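Local coordinates for protein mannuronan C5-epimerase (Pseudomonas syringae pv. tomato, PDB 4NK6) that converts beta-D-mannuronate to alpha-L-guluronate within the alginate polymer and belongs to the periplasmic complex that guides new alginate to the outer membrane, at residues P28-L33 / G328-Y333; D243-F248 / D265-G270; V369-N374 / D407-Q412; V381-G386 / G419-S424. One frame throughout, in Å; residues are numbered along the deposited sequence.

Contact 1 (P28-L33 / G328-Y333); sequences PVLPDL and GNIVAY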
loop_
_atom_site.group_PDB
_atom_site.type_symbol
_atom_site.label_atom_id
_atom_site.label_comp_id
_atom_site.label_asym_id
_atom_site.label_seq_id
_atom_site.Cartn_x
_atom_site.Cartn_y
_atom_site.Cartn_z
ATOM N N PRO A 28 -14.918 19.222 3.688
ATOM C CA PRO A 28 -13.499 19.118 4.036
ATOM C C PRO A 28 -12.581 19.754 3.002
ATOM O O PRO A 28 -12.897 19.780 1.807
ATOM C CB PRO A 28 -13.260 17.607 4.101
ATOM C CG PRO A 28 -14.355 17.005 3.294
ATOM C CD PRO A 28 -15.536 17.896 3.516
ATOM N N VAL A 29 -11.459 20.278 3.482
ATOM C CA VAL A 29 -10.412 20.809 2.621
ATOM C C VAL A 29 -9.449 19.680 2.294
ATOM O O VAL A 29 -8.766 19.149 3.170
ATOM C CB VAL A 29 -9.656 21.957 3.305
ATOM C CG1 VAL A 29 -8.491 22.420 2.439
ATOM C CG2 VAL A 29 -10.605 23.110 3.595
ATOM N N LEU A 30 -9.416 19.292 1.028
ATOM C CA LEU A 30 -8.631 18.138 0.623
ATOM C C LEU A 30 -7.352 18.615 -0.050
ATOM O O LEU A 30 -7.356 19.646 -0.711
ATOM C CB LEU A 30 -9.450 17.250 -0.316
ATOM C CG LEU A 30 -10.727 16.676 0.301
ATOM C CD1 LEU A 30 -11.561 15.999 -0.760
ATOM C CD2 LEU A 30 -10.386 15.702 1.424
ATOM N N PRO A 31 -6.250 17.873 0.142
ATOM C CA PRO A 31 -4.956 18.240 -0.437
ATOM C C PRO A 31 -5.060 18.412 -1.945
ATOM O O PRO A 31 -5.779 17.660 -2.610
ATOM C CB PRO A 31 -4.071 17.027 -0.118
ATOM C CG PRO A 31 -4.705 16.400 1.072
ATOM C CD PRO A 31 -6.174 16.631 0.932
ATOM N N ASP A 32 -4.349 19.403 -2.465
ATOM C CA ASP A 32 -4.266 19.643 -3.895
ATOM C C ASP A 32 -3.421 18.529 -4.517
ATOM O O ASP A 32 -2.375 18.182 -3.986
ATOM C CB ASP A 32 -3.646 21.028 -4.125
ATOM C CG ASP A 32 -3.369 21.316 -5.578
ATOM O OD1 ASP A 32 -4.074 20.767 -6.448
ATOM O OD2 ASP A 32 -2.438 22.102 -5.848
ATOM N N LEU A 33 -3.889 17.953 -5.622
ATOM C CA LEU A 33 -3.194 16.833 -6.258
ATOM C C LEU A 33 -2.463 17.254 -7.533
ATOM O O LEU A 33 -1.751 16.450 -8.146
ATOM C CB LEU A 33 -4.183 15.719 -6.605
ATOM C CG LEU A 33 -5.039 15.150 -5.474
ATOM C CD1 LEU A 33 -6.037 14.144 -6.031
ATOM C CD2 LEU A 33 -4.159 14.509 -4.415
ATOM N N GLY A 328 -8.287 10.513 13.003
ATOM C CA GLY A 328 -8.022 11.826 12.438
ATOM C C GLY A 328 -8.056 11.833 10.921
ATOM O O GLY A 328 -7.543 12.757 10.271
ATOM N N ASN A 329 -8.680 10.811 10.350
ATOM C CA ASN A 329 -8.658 10.642 8.902
ATOM C C ASN A 329 -9.869 11.232 8.217
ATOM O O ASN A 329 -10.924 11.392 8.826
ATOM C CB ASN A 329 -8.539 9.157 8.547
ATOM C CG ASN A 329 -7.270 8.543 9.085
ATOM O OD1 ASN A 329 -6.181 8.866 8.619
ATOM N ND2 ASN A 329 -7.398 7.662 10.080
ATOM N N ILE A 330 -9.714 11.538 6.936
ATOM C CA ILE A 330 -10.834 11.977 6.121
ATOM C C ILE A 330 -11.029 11.007 4.962
ATOM O O ILE A 330 -10.126 10.786 4.149
ATOM C CB ILE A 330 -10.660 13.429 5.612
ATOM C CG1 ILE A 330 -10.618 14.398 6.799
ATOM C CG2 ILE A 330 -11.806 13.800 4.698
ATOM C CD1 ILE A 330 -10.280 15.831 6.420
ATOM N N VAL A 331 -12.214 10.409 4.921
ATOM C CA VAL A 331 -12.592 9.487 3.865
ATOM C C VAL A 331 -13.718 10.159 3.073
ATOM O O VAL A 331 -14.830 10.300 3.579
ATOM C CB VAL A 331 -13.053 8.150 4.482
ATOM C CG1 VAL A 331 -13.480 7.172 3.404
ATOM C CG2 VAL A 331 -11.919 7.553 5.308
ATOM N N ALA A 332 -13.424 10.602 1.850
ATOM C CA ALA A 332 -14.341 11.506 1.143
ATOM C C ALA A 332 -14.549 11.210 -0.346
ATOM O O ALA A 332 -13.602 10.918 -1.074
ATOM C CB ALA A 332 -13.901 12.951 1.327
ATOM N N TYR A 333 -15.800 11.304 -0.786
ATOM C CA TYR A 333 -16.144 11.249 -2.208
ATOM C C TYR A 333 -15.656 9.984 -2.921
ATOM O O TYR A 333 -15.340 10.019 -4.109
ATOM C CB TYR A 333 -15.606 12.482 -2.942
ATOM C CG TYR A 333 -15.916 13.807 -2.277
ATOM C CD1 TYR A 333 -17.225 14.282 -2.193
ATOM C CD2 TYR A 333 -14.901 14.595 -1.756
ATOM C CE1 TYR A 333 -17.510 15.497 -1.592
ATOM C CE2 TYR A 333 -15.177 15.815 -1.156
ATOM C CZ TYR A 333 -16.478 16.260 -1.076
ATOM O OH TYR A 333 -16.745 17.480 -0.484
HETATM O O HOH W 1 -14.590 19.017 -0.234
#
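Leu30 carries the tight part of this contact. Its CD1 methyl meets the ring of Tyr333 at the edge, in the ring plane, with CD1 3.6 Å from Tyr333 CE2. The other methyl branch, CD2, turns to Ile330 and lies 4.0 Å from its CG2. Leu30 CG stands anti to its own carbonyl carbon (chi1 -61°), and the fork beyond it serves both partners at once. Pro28 closes over the same isoleucine, with CB 4.1 Å from Ile330 CG2. Ala332 CB backs the leucine more distantly.

The looser side is polar and watery. Pro28 and Tyr333 approach from opposite directions, and Pro28 CD stays 4.2 Å from Tyr333 OH. A water joins the two residues instead. It donates to Pro28 O at 2.8 Å and lies 2.7 Å from Tyr333 OH.

The segment 28-33 has no regular structure. It runs across the outside of the right-handed beta-helix, before helix 38-41. Ile330 and Ala332 belong to strand 330-337 of that helix. Next to them, Leu30 also touches Phe308 on strand 306-308, and Pro28 touches Trp355 on strand 353-355.

Contact 2 (D243-F248 / D265-G270); sequences DMWYGF and DNIVYG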
loop_
_atom_site.group_PDB
_atom_site.type_symbol
_atom_site.label_atom_id
_atom_site.label_comp_id
_atom_site.label_asym_id
_atom_site.label_seq_id
_atom_site.Cartn_x
_atom_site.Cartn_y
_atom_site.Cartn_z
ATOM N N ASP A 243 -1.764 -8.713 -9.465
ATOM C CA ASP A 243 -1.290 -10.019 -8.997
ATOM C C ASP A 243 -0.235 -9.905 -7.884
ATOM O O ASP A 243 0.559 -10.828 -7.671
ATOM C CB ASP A 243 -0.744 -10.851 -10.167
ATOM C CG ASP A 243 -0.652 -12.340 -9.832
ATOM O OD1 ASP A 243 -1.670 -12.896 -9.381
ATOM O OD2 ASP A 243 0.433 -12.938 -9.984
ATOM N N MET A 244 -0.227 -8.762 -7.197
ATOM C CA MET A 244 0.682 -8.518 -6.083
ATOM C C MET A 244 0.126 -9.152 -4.815
ATOM O O MET A 244 -1.091 -9.197 -4.623
ATOM C CB MET A 244 0.834 -7.013 -5.839
ATOM C CG MET A 244 1.000 -6.158 -7.118
ATOM S SD MET A 244 2.678 -6.037 -7.755
ATOM C CE MET A 244 3.411 -4.972 -6.508
ATOM N N TRP A 245 1.007 -9.614 -3.932
ATOM C CA TRP A 245 0.554 -10.133 -2.630
ATOM C C TRP A 245 -0.161 -9.021 -1.843
ATOM O O TRP A 245 -1.334 -9.168 -1.483
ATOM C CB TRP A 245 1.732 -10.754 -1.859
ATOM C CG TRP A 245 1.399 -11.279 -0.490
ATOM C CD1 TRP A 245 1.731 -10.707 0.701
ATOM C CD2 TRP A 245 0.696 -12.489 -0.172
ATOM N NE1 TRP A 245 1.263 -11.473 1.740
ATOM C CE2 TRP A 245 0.631 -12.578 1.233
ATOM C CE3 TRP A 245 0.103 -13.499 -0.939
ATOM C CZ2 TRP A 245 -0.007 -13.634 1.893
ATOM C CZ3 TRP A 245 -0.527 -14.556 -0.278
ATOM C CH2 TRP A 245 -0.580 -14.607 1.122
ATOM N N TYR A 246 0.536 -7.911 -1.592
ATOM C CA TYR A 246 -0.109 -6.635 -1.256
ATOM C C TYR A 246 0.262 -5.673 -2.368
ATOM O O TYR A 246 1.437 -5.559 -2.718
ATOM C CB TYR A 246 0.405 -6.010 0.049
ATOM C CG TYR A 246 0.225 -6.799 1.341
ATOM C CD1 TYR A 246 -0.415 -8.035 1.373
ATOM C CD2 TYR A 246 0.711 -6.288 2.534
ATOM C CE1 TYR A 246 -0.559 -8.744 2.587
ATOM C CE2 TYR A 246 0.578 -6.977 3.729
ATOM C CZ TYR A 246 -0.054 -8.197 3.752
ATOM O OH TYR A 246 -0.167 -8.842 4.962
ATOM N N GLY A 247 -0.718 -4.972 -2.926
ATOM C CA GLY A 247 -0.412 -3.986 -3.946
ATOM C C GLY A 247 0.496 -2.886 -3.426
ATOM O O GLY A 247 1.409 -2.435 -4.125
ATOM N N PHE A 248 0.238 -2.440 -2.200
ATOM C CA PHE A 248 1.064 -1.414 -1.559
ATOM C C PHE A 248 1.073 -1.643 -0.054
ATOM O O PHE A 248 0.046 -1.958 0.537
ATOM C CB PHE A 248 0.530 -0.008 -1.853
ATOM C CG PHE A 248 1.239 1.102 -1.073
ATOM C CD1 PHE A 248 0.791 1.495 0.188
ATOM C CD2 PHE A 248 2.342 1.750 -1.608
ATOM C CE1 PHE A 248 1.430 2.503 0.904
ATOM C CE2 PHE A 248 2.986 2.772 -0.901
ATOM C CZ PHE A 248 2.526 3.149 0.361
ATOM N N ASP A 265 -6.782 -7.133 -9.178
ATOM C CA ASP A 265 -6.582 -8.566 -9.003
ATOM C C ASP A 265 -5.377 -8.885 -8.118
ATOM O O ASP A 265 -4.641 -9.845 -8.373
ATOM C CB ASP A 265 -6.420 -9.238 -10.374
ATOM C CG ASP A 265 -7.526 -8.840 -11.341
ATOM O OD1 ASP A 265 -8.697 -8.822 -10.918
ATOM O OD2 ASP A 265 -7.224 -8.521 -12.508
ATOM N N ASN A 266 -5.159 -8.075 -7.094
ATOM C CA ASN A 266 -4.118 -8.398 -6.122
ATOM C C ASN A 266 -4.607 -9.441 -5.133
ATOM O O ASN A 266 -5.809 -9.660 -5.011
ATOM C CB ASN A 266 -3.625 -7.135 -5.436
ATOM C CG ASN A 266 -3.019 -6.168 -6.430
ATOM O OD1 ASN A 266 -2.002 -6.472 -7.049
ATOM N ND2 ASN A 266 -3.664 -5.023 -6.628
ATOM N N ILE A 267 -3.685 -10.096 -4.435
ATOM C CA ILE A 267 -4.063 -11.286 -3.691
ATOM C C ILE A 267 -4.729 -10.972 -2.350
ATOM O O ILE A 267 -5.895 -11.316 -2.138
ATOM C CB ILE A 267 -2.867 -12.251 -3.476
ATOM C CG1 ILE A 267 -2.092 -12.454 -4.782
ATOM C CG2 ILE A 267 -3.354 -13.570 -2.874
ATOM C CD1 ILE A 267 -2.935 -12.929 -5.973
ATOM N N VAL A 268 -3.999 -10.341 -1.437
ATOM C CA VAL A 268 -4.554 -10.100 -0.110
ATOM C C VAL A 268 -5.202 -8.718 0.022
ATOM O O VAL A 268 -6.365 -8.612 0.395
ATOM C CB VAL A 268 -3.513 -10.308 1.023
ATOM C CG1 VAL A 268 -4.190 -10.155 2.387
ATOM C CG2 VAL A 268 -2.872 -11.695 0.924
ATOM N N TYR A 269 -4.433 -7.668 -0.256
ATOM C CA TYR A 269 -4.921 -6.295 -0.161
ATOM C C TYR A 269 -4.541 -5.543 -1.423
ATOM O O TYR A 269 -3.531 -5.865 -2.056
ATOM C CB TYR A 269 -4.261 -5.557 1.010
ATOM C CG TYR A 269 -4.474 -6.160 2.388
ATOM C CD1 TYR A 269 -5.752 -6.389 2.881
ATOM C CD2 TYR A 269 -3.389 -6.457 3.210
ATOM C CE1 TYR A 269 -5.951 -6.916 4.145
ATOM C CE2 TYR A 269 -3.578 -6.988 4.474
ATOM C CZ TYR A 269 -4.861 -7.208 4.936
ATOM O OH TYR A 269 -5.053 -7.735 6.191
ATOM N N GLY A 270 -5.327 -4.528 -1.775
ATOM C CA GLY A 270 -4.902 -3.572 -2.787
ATOM C C GLY A 270 -3.889 -2.600 -2.207
ATOM O O GLY A 270 -2.717 -2.643 -2.546
HETATM O O HOH W 2 -3.982 -11.897 -10.012
#
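Segments 243-248 and 265-270 run parallel in register, Tyr246 beside Tyr269, with backbone hydrogen bonds from Ile267 N to Met244 O, Val268 N to Trp245 O and Gly247 N to Tyr269 O. They are equivalent parts of successive coils in the right-handed beta-helix. Each segment turns a corner, at Gly247 and Gly270.

Asn266 adds a side-chain bond to this backbone pairing. Its OD1 accepts Met244 N at 2.9 Å, on a lone pair in the carbonyl plane. Its ND2 makes a weak bond to Phe241 O. The amide is therefore held at both ends.

The two methyls of Val268 lie over two rings, and its CB comes obliquely to a third, at Tyr246 CE1. CG1 is anti to the backbone N (chi1 -175°), which sends it over one face of the Tyr269 ring. That leaves CG2 for a CH-pi contact over the six-membered ring of Trp245, 3.5 Å from the centroid and 8° off the normal. The Ile267 side chain crosses Trp245 at about a right angle.

Tyr246 and Tyr269 point the same way, and the edge of Tyr269 meets the face of Tyr246, with CD2 over the ring centre. The centroids are 5.0 Å apart and the planes at 60°. The Tyr246 ring also stacks with Tyr212. Tyr269 lies about 6 Å, side chain to side chain, from His274, the inferred proton acceptor.

Asp243 OD2 is bound by Ser203 and Tyr176 N and forms a salt bridge with Arg183. A water donates both to the other carboxylate oxygen, Asp243 OD1, at 2.6 Å, and to Asp265 O, at 2.7 Å.

Contact 3 (V369-N374 / D407-Q412); sequences VRNSVN and DPFDAQ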
loop_
_atom_site.group_PDB
_atom_site.type_symbol
_atom_site.label_atom_id
_atom_site.label_comp_id
_atom_site.label_asym_id
_atom_site.label_seq_id
_atom_site.Cartn_x
_atom_site.Cartn_y
_atom_site.Cartn_z
ATOM N N VAL A 369 -19.613 0.337 11.507
ATOM C CA VAL A 369 -18.762 0.949 12.518
ATOM C C VAL A 369 -18.774 0.094 13.769
ATOM O O VAL A 369 -19.810 -0.050 14.403
ATOM C CB VAL A 369 -19.267 2.361 12.900
ATOM C CG1 VAL A 369 -18.345 2.996 13.928
ATOM C CG2 VAL A 369 -19.375 3.249 11.656
ATOM N N ARG A 370 -17.622 -0.470 14.121
ATOM C CA ARG A 370 -17.532 -1.333 15.290
ATOM C C ARG A 370 -16.595 -0.704 16.321
ATOM O O ARG A 370 -15.476 -0.319 15.983
ATOM C CB ARG A 370 -17.021 -2.728 14.899
ATOM C CG ARG A 370 -17.062 -3.764 16.045
ATOM C CD ARG A 370 -16.399 -5.090 15.641
ATOM N NE ARG A 370 -14.935 -5.046 15.731
ATOM C CZ ARG A 370 -14.127 -6.039 15.358
ATOM N NH1 ARG A 370 -12.813 -5.912 15.490
ATOM N NH2 ARG A 370 -14.632 -7.162 14.856
ATOM N N ASN A 371 -17.069 -0.592 17.562
ATOM C CA ASN A 371 -16.237 -0.137 18.683
ATOM C C ASN A 371 -15.505 1.170 18.419
ATOM O O ASN A 371 -14.360 1.327 18.841
ATOM C CB ASN A 371 -15.197 -1.200 19.068
ATOM C CG ASN A 371 -15.817 -2.434 19.700
ATOM O OD1 ASN A 371 -16.884 -2.367 20.307
ATOM N ND2 ASN A 371 -15.141 -3.568 19.566
ATOM N N SER A 372 -16.150 2.093 17.711
ATOM C CA SER A 372 -15.523 3.368 17.371
ATOM C C SER A 372 -16.398 4.538 17.816
ATOM O O SER A 372 -17.608 4.540 17.575
ATOM C CB SER A 372 -15.289 3.444 15.854
ATOM O OG SER A 372 -14.612 2.287 15.394
ATOM N N VAL A 373 -15.794 5.539 18.451
ATOM C CA VAL A 373 -16.558 6.711 18.890
ATOM C C VAL A 373 -16.232 7.970 18.088
ATOM O O VAL A 373 -15.177 8.061 17.466
ATOM C CB VAL A 373 -16.370 7.009 20.397
ATOM C CG1 VAL A 373 -16.941 5.881 21.240
ATOM C CG2 VAL A 373 -14.903 7.260 20.723
ATOM N N ASN A 374 -17.151 8.933 18.116
ATOM C CA ASN A 374 -16.973 10.225 17.451
ATOM C C ASN A 374 -16.766 10.080 15.952
ATOM O O ASN A 374 -15.933 10.765 15.354
ATOM C CB ASN A 374 -15.829 11.024 18.074
ATOM C CG ASN A 374 -16.056 11.316 19.536
ATOM O OD1 ASN A 374 -17.176 11.605 19.959
ATOM N ND2 ASN A 374 -14.996 11.229 20.326
ATOM N N ASP A 407 -2.881 -3.498 20.611
ATOM C CA ASP A 407 -4.070 -2.899 20.013
ATOM C C ASP A 407 -5.223 -2.824 21.015
ATOM O O ASP A 407 -6.180 -3.602 20.930
ATOM C CB ASP A 407 -4.495 -3.694 18.775
ATOM C CG ASP A 407 -3.394 -3.785 17.735
ATOM O OD1 ASP A 407 -2.832 -2.730 17.368
ATOM O OD2 ASP A 407 -3.082 -4.911 17.289
ATOM N N PRO A 408 -5.133 -1.894 21.980
ATOM C CA PRO A 408 -6.233 -1.759 22.940
ATOM C C PRO A 408 -7.500 -1.270 22.252
ATOM O O PRO A 408 -7.433 -0.660 21.182
ATOM C CB PRO A 408 -5.713 -0.719 23.937
ATOM C CG PRO A 408 -4.644 0.022 23.207
ATOM C CD PRO A 408 -4.024 -0.963 22.267
ATOM N N PHE A 409 -8.644 -1.555 22.859
ATOM C CA PHE A 409 -9.931 -1.217 22.268
ATOM C C PHE A 409 -10.899 -0.860 23.378
ATOM O O PHE A 409 -10.654 -1.155 24.545
ATOM C CB PHE A 409 -10.487 -2.414 21.492
ATOM C CG PHE A 409 -11.056 -3.490 22.375
ATOM C CD1 PHE A 409 -10.224 -4.410 22.993
ATOM C CD2 PHE A 409 -12.423 -3.570 22.600
ATOM C CE1 PHE A 409 -10.745 -5.398 23.812
ATOM C CE2 PHE A 409 -12.949 -4.551 23.420
ATOM C CZ PHE A 409 -12.106 -5.470 24.028
ATOM N N ASP A 410 -12.013 -0.244 23.007
ATOM C CA ASP A 410 -13.078 0.022 23.961
ATOM C C ASP A 410 -14.442 -0.234 23.318
ATOM O O ASP A 410 -14.743 0.291 22.240
ATOM C CB ASP A 410 -12.982 1.452 24.493
ATOM C CG ASP A 410 -14.032 1.750 25.539
ATOM O OD1 ASP A 410 -14.347 0.839 26.334
ATOM O OD2 ASP A 410 -14.552 2.887 25.557
ATOM N N ALA A 411 -15.254 -1.055 23.979
ATOM C CA ALA A 411 -16.536 -1.492 23.431
ATOM C C ALA A 411 -17.624 -0.414 23.515
ATOM O O ALA A 411 -18.629 -0.586 24.201
ATOM C CB ALA A 411 -16.999 -2.777 24.116
ATOM N N GLN A 412 -17.411 0.697 22.819
ATOM C CA GLN A 412 -18.420 1.745 22.724
ATOM C C GLN A 412 -18.511 2.230 21.282
ATOM O O GLN A 412 -17.508 2.251 20.555
ATOM C CB GLN A 412 -18.097 2.918 23.651
ATOM C CG GLN A 412 -17.936 2.536 25.109
ATOM C CD GLN A 412 -18.371 3.635 26.056
ATOM O OE1 GLN A 412 -19.565 3.898 26.209
ATOM N NE2 GLN A 412 -17.404 4.282 26.702
HETATM O O HOH W 3 -12.078 0.781 20.343
#
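Asn371 lies against the backbone of Asp410 and Ala411. Its OD1 sits 3.3 Å from Ala411 CA, and its CB is 3.5 Å from Asp410 O. The amide end crosses obliquely to the ring of Phe409, with the two planes 34° apart. Asn371 ND2 comes to 4.1 Å from Phe409 CD2, a loose approach. Further along, Gln412 O faces the backbone of Asn371, whose CA makes a CA-H...O contact with it. Two residues on, Val373 CG1 reaches the same carbonyl, 3.7 Å from Gln412 O. That methyl also touches Gln412 CB.

A water ties the two backbones together. It donates to Asn371 O at 2.8 Å and accepts from Asp410 N at 2.9 Å.

The segment 369-374 leaves strand 367-370 of the right-handed beta-helix after Arg370, and Asn371 bends the chain with positive phi (52°). The segment 407-412 belongs to the long excursion between strands 388-393 and 414-418, which here returns to the coils.

Within this returning chain, Ala411 is the centre of an inverse gamma turn, closed by Gln412 N to Asp410 O. Phe409 CG sits between its backbone N and carbonyl carbon (chi1 76°), which brings the ring beside the Asn371 amide. That amide is fixed from outside: ND2 binds Glu348 and the main-chain O of the dimethylated lysine at position 395. Glu348 also forms a salt bridge with Arg370. Beside them, Ser372 OG donates back to Arg370 O at 2.8 Å, from above the carbonyl plane, and is also bound by Ser349 N.

Contact 4 (V381-G386 / G419-S424); sequences VAMANG and GGELSS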
loop_
_atom_site.group_PDB
_atom_site.type_symbol
_atom_site.label_atom_id
_atom_site.label_comp_id
_atom_site.label_asym_id
_atom_site.label_seq_id
_atom_site.Cartn_x
_atom_site.Cartn_y
_atom_site.Cartn_z
ATOM N N VAL A 381 -24.044 8.673 0.849
ATOM C CA VAL A 381 -25.144 7.981 0.211
ATOM C C VAL A 381 -24.877 6.486 0.305
ATOM O O VAL A 381 -23.861 6.003 -0.195
ATOM C CB VAL A 381 -25.266 8.383 -1.260
ATOM C CG1 VAL A 381 -26.286 7.511 -1.948
ATOM C CG2 VAL A 381 -25.628 9.874 -1.384
ATOM N N ALA A 382 -25.779 5.760 0.963
ATOM C CA ALA A 382 -25.675 4.309 1.067
ATOM C C ALA A 382 -26.935 3.700 0.482
ATOM O O ALA A 382 -28.016 3.789 1.065
ATOM C CB ALA A 382 -25.500 3.875 2.527
ATOM N N MET A 383 -26.794 3.081 -0.681
ATOM C CA MET A 383 -27.951 2.598 -1.404
ATOM C C MET A 383 -27.762 1.187 -1.911
ATOM O O MET A 383 -26.682 0.825 -2.381
ATOM C CB MET A 383 -28.237 3.511 -2.597
ATOM C CG MET A 383 -29.029 4.763 -2.262
ATOM S SD MET A 383 -29.766 5.467 -3.763
ATOM C CE MET A 383 -30.938 4.181 -4.209
ATOM N N ALA A 384 -28.827 0.403 -1.817
ATOM C CA ALA A 384 -28.890 -0.901 -2.461
ATOM C C ALA A 384 -27.863 -1.892 -1.924
ATOM O O ALA A 384 -27.521 -2.854 -2.601
ATOM C CB ALA A 384 -28.755 -0.755 -3.993
ATOM N N ASN A 385 -27.368 -1.655 -0.714
ATOM C CA ASN A 385 -26.495 -2.625 -0.077
ATOM C C ASN A 385 -27.316 -3.803 0.384
ATOM O O ASN A 385 -28.507 -3.663 0.655
ATOM C CB ASN A 385 -25.719 -1.987 1.077
ATOM C CG ASN A 385 -24.807 -0.871 0.600
ATOM O OD1 ASN A 385 -23.746 -1.127 0.030
ATOM N ND2 ASN A 385 -25.229 0.375 0.801
ATOM N N GLY A 386 -26.689 -4.970 0.463
ATOM C CA GLY A 386 -27.410 -6.191 0.778
ATOM C C GLY A 386 -28.009 -6.180 2.172
ATOM O O GLY A 386 -29.070 -6.753 2.410
ATOM N N GLY A 419 -27.243 14.777 6.847
ATOM C CA GLY A 419 -27.480 14.821 5.415
ATOM C C GLY A 419 -27.302 13.483 4.727
ATOM O O GLY A 419 -27.334 12.435 5.368
ATOM N N GLY A 420 -27.112 13.523 3.411
ATOM C CA GLY A 420 -26.957 12.319 2.623
ATOM C C GLY A 420 -28.222 11.496 2.536
ATOM O O GLY A 420 -29.318 11.976 2.834
ATOM N N GLU A 421 -28.075 10.241 2.131
ATOM C CA GLU A 421 -29.236 9.403 1.881
ATOM C C GLU A 421 -28.971 7.925 2.165
ATOM O O GLU A 421 -27.912 7.398 1.834
ATOM C CB GLU A 421 -29.718 9.599 0.435
ATOM C CG GLU A 421 -30.798 8.624 0.013
ATOM C CD GLU A 421 -31.509 9.040 -1.262
ATOM O OE1 GLU A 421 -32.185 8.177 -1.858
ATOM O OE2 GLU A 421 -31.405 10.220 -1.667
ATOM N N LEU A 422 -29.946 7.274 2.785
ATOM C CA LEU A 422 -29.921 5.837 3.011
ATOM C C LEU A 422 -31.175 5.289 2.384
ATOM O O LEU A 422 -32.265 5.607 2.848
ATOM C CB LEU A 422 -29.971 5.537 4.513
ATOM C CG LEU A 422 -28.976 6.304 5.376
ATOM C CD1 LEU A 422 -29.160 5.994 6.864
ATOM C CD2 LEU A 422 -27.540 6.003 4.927
ATOM N N SER A 423 -31.054 4.482 1.333
ATOM C CA SER A 423 -32.264 3.953 0.703
ATOM C C SER A 423 -32.049 2.660 -0.074
ATOM O O SER A 423 -30.935 2.362 -0.500
ATOM C CB SER A 423 -32.922 5.017 -0.184
ATOM O OG SER A 423 -32.043 5.437 -1.204
ATOM N N SER A 424 -33.123 1.884 -0.210
ATOM C CA SER A 424 -33.111 0.614 -0.947
ATOM C C SER A 424 -32.158 -0.440 -0.387
ATOM O O SER A 424 -31.808 -1.384 -1.089
ATOM C CB SER A 424 -32.794 0.839 -2.431
ATOM O OG SER A 424 -33.672 1.784 -3.001
#
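The flat groups here are the backbone peptides, whose edges join Ala382 to Glu421 and Ser423. Ala382 N donates to Glu421 O at 2.8 Å, and Ser423 N donates to Ala382 O. Ala384 N then reaches Ser423 O at 3.2 Å. The two faces of the paired strands differ. Ala382 and Leu422 share one, where Ala382 CB meets the CD2 methyl of Leu422 at 3.8 Å.

On the face of Val381, Met383, Glu421 and Ser423, the Met383 chain runs beside Ser423. Met383 CG is 3.3 Å from Ser423 OG. A bend at chi3 (66°) keeps its CE near that hydroxyl and brings it 3.8 Å from Ser424 OG. Ser423 OG takes the position between its backbone N and carbonyl carbon. From there it donates to Glu421 OE1 at 2.8 Å, which accepts on its anti lone pair, the one away from the other carboxylate oxygen. Met383 SD stays more distant from OE1.

Past the strands, Asn425 binds both Ala382 O and the Asn385 side chain. The axes of strands 381-383 and 421-423 approach to 4.8 Å, with directions only 4° apart. Such in-register parallel stacking of neighbouring coils is characteristic of beta-solenoids, here a right-handed beta-helix.

How the contacts relate
All four contacts involve the right-handed beta-helix, but none touches another. Contact 2 lies nearest the chain's centre and beside the inferred proton acceptor His274; the others are away from the annotated site. Contacts 2 and 4 join coil to coil, yet their centres are 29 Å apart. Contacts 1 and 3 lay irregular chain on the coils, from the N-terminal end and from the excursion before strand 414-418. Contact 2 is nested in the long loop that contact 1 closes. Contacts 3 and 4 interleave along the sequence: 381-386 lies between the two segments of contact 3, and 419-424 follows both; their nearest atoms are about 11 Å apart. Contacts 1 and 3 come closest, at about 8 Å between nearest atoms.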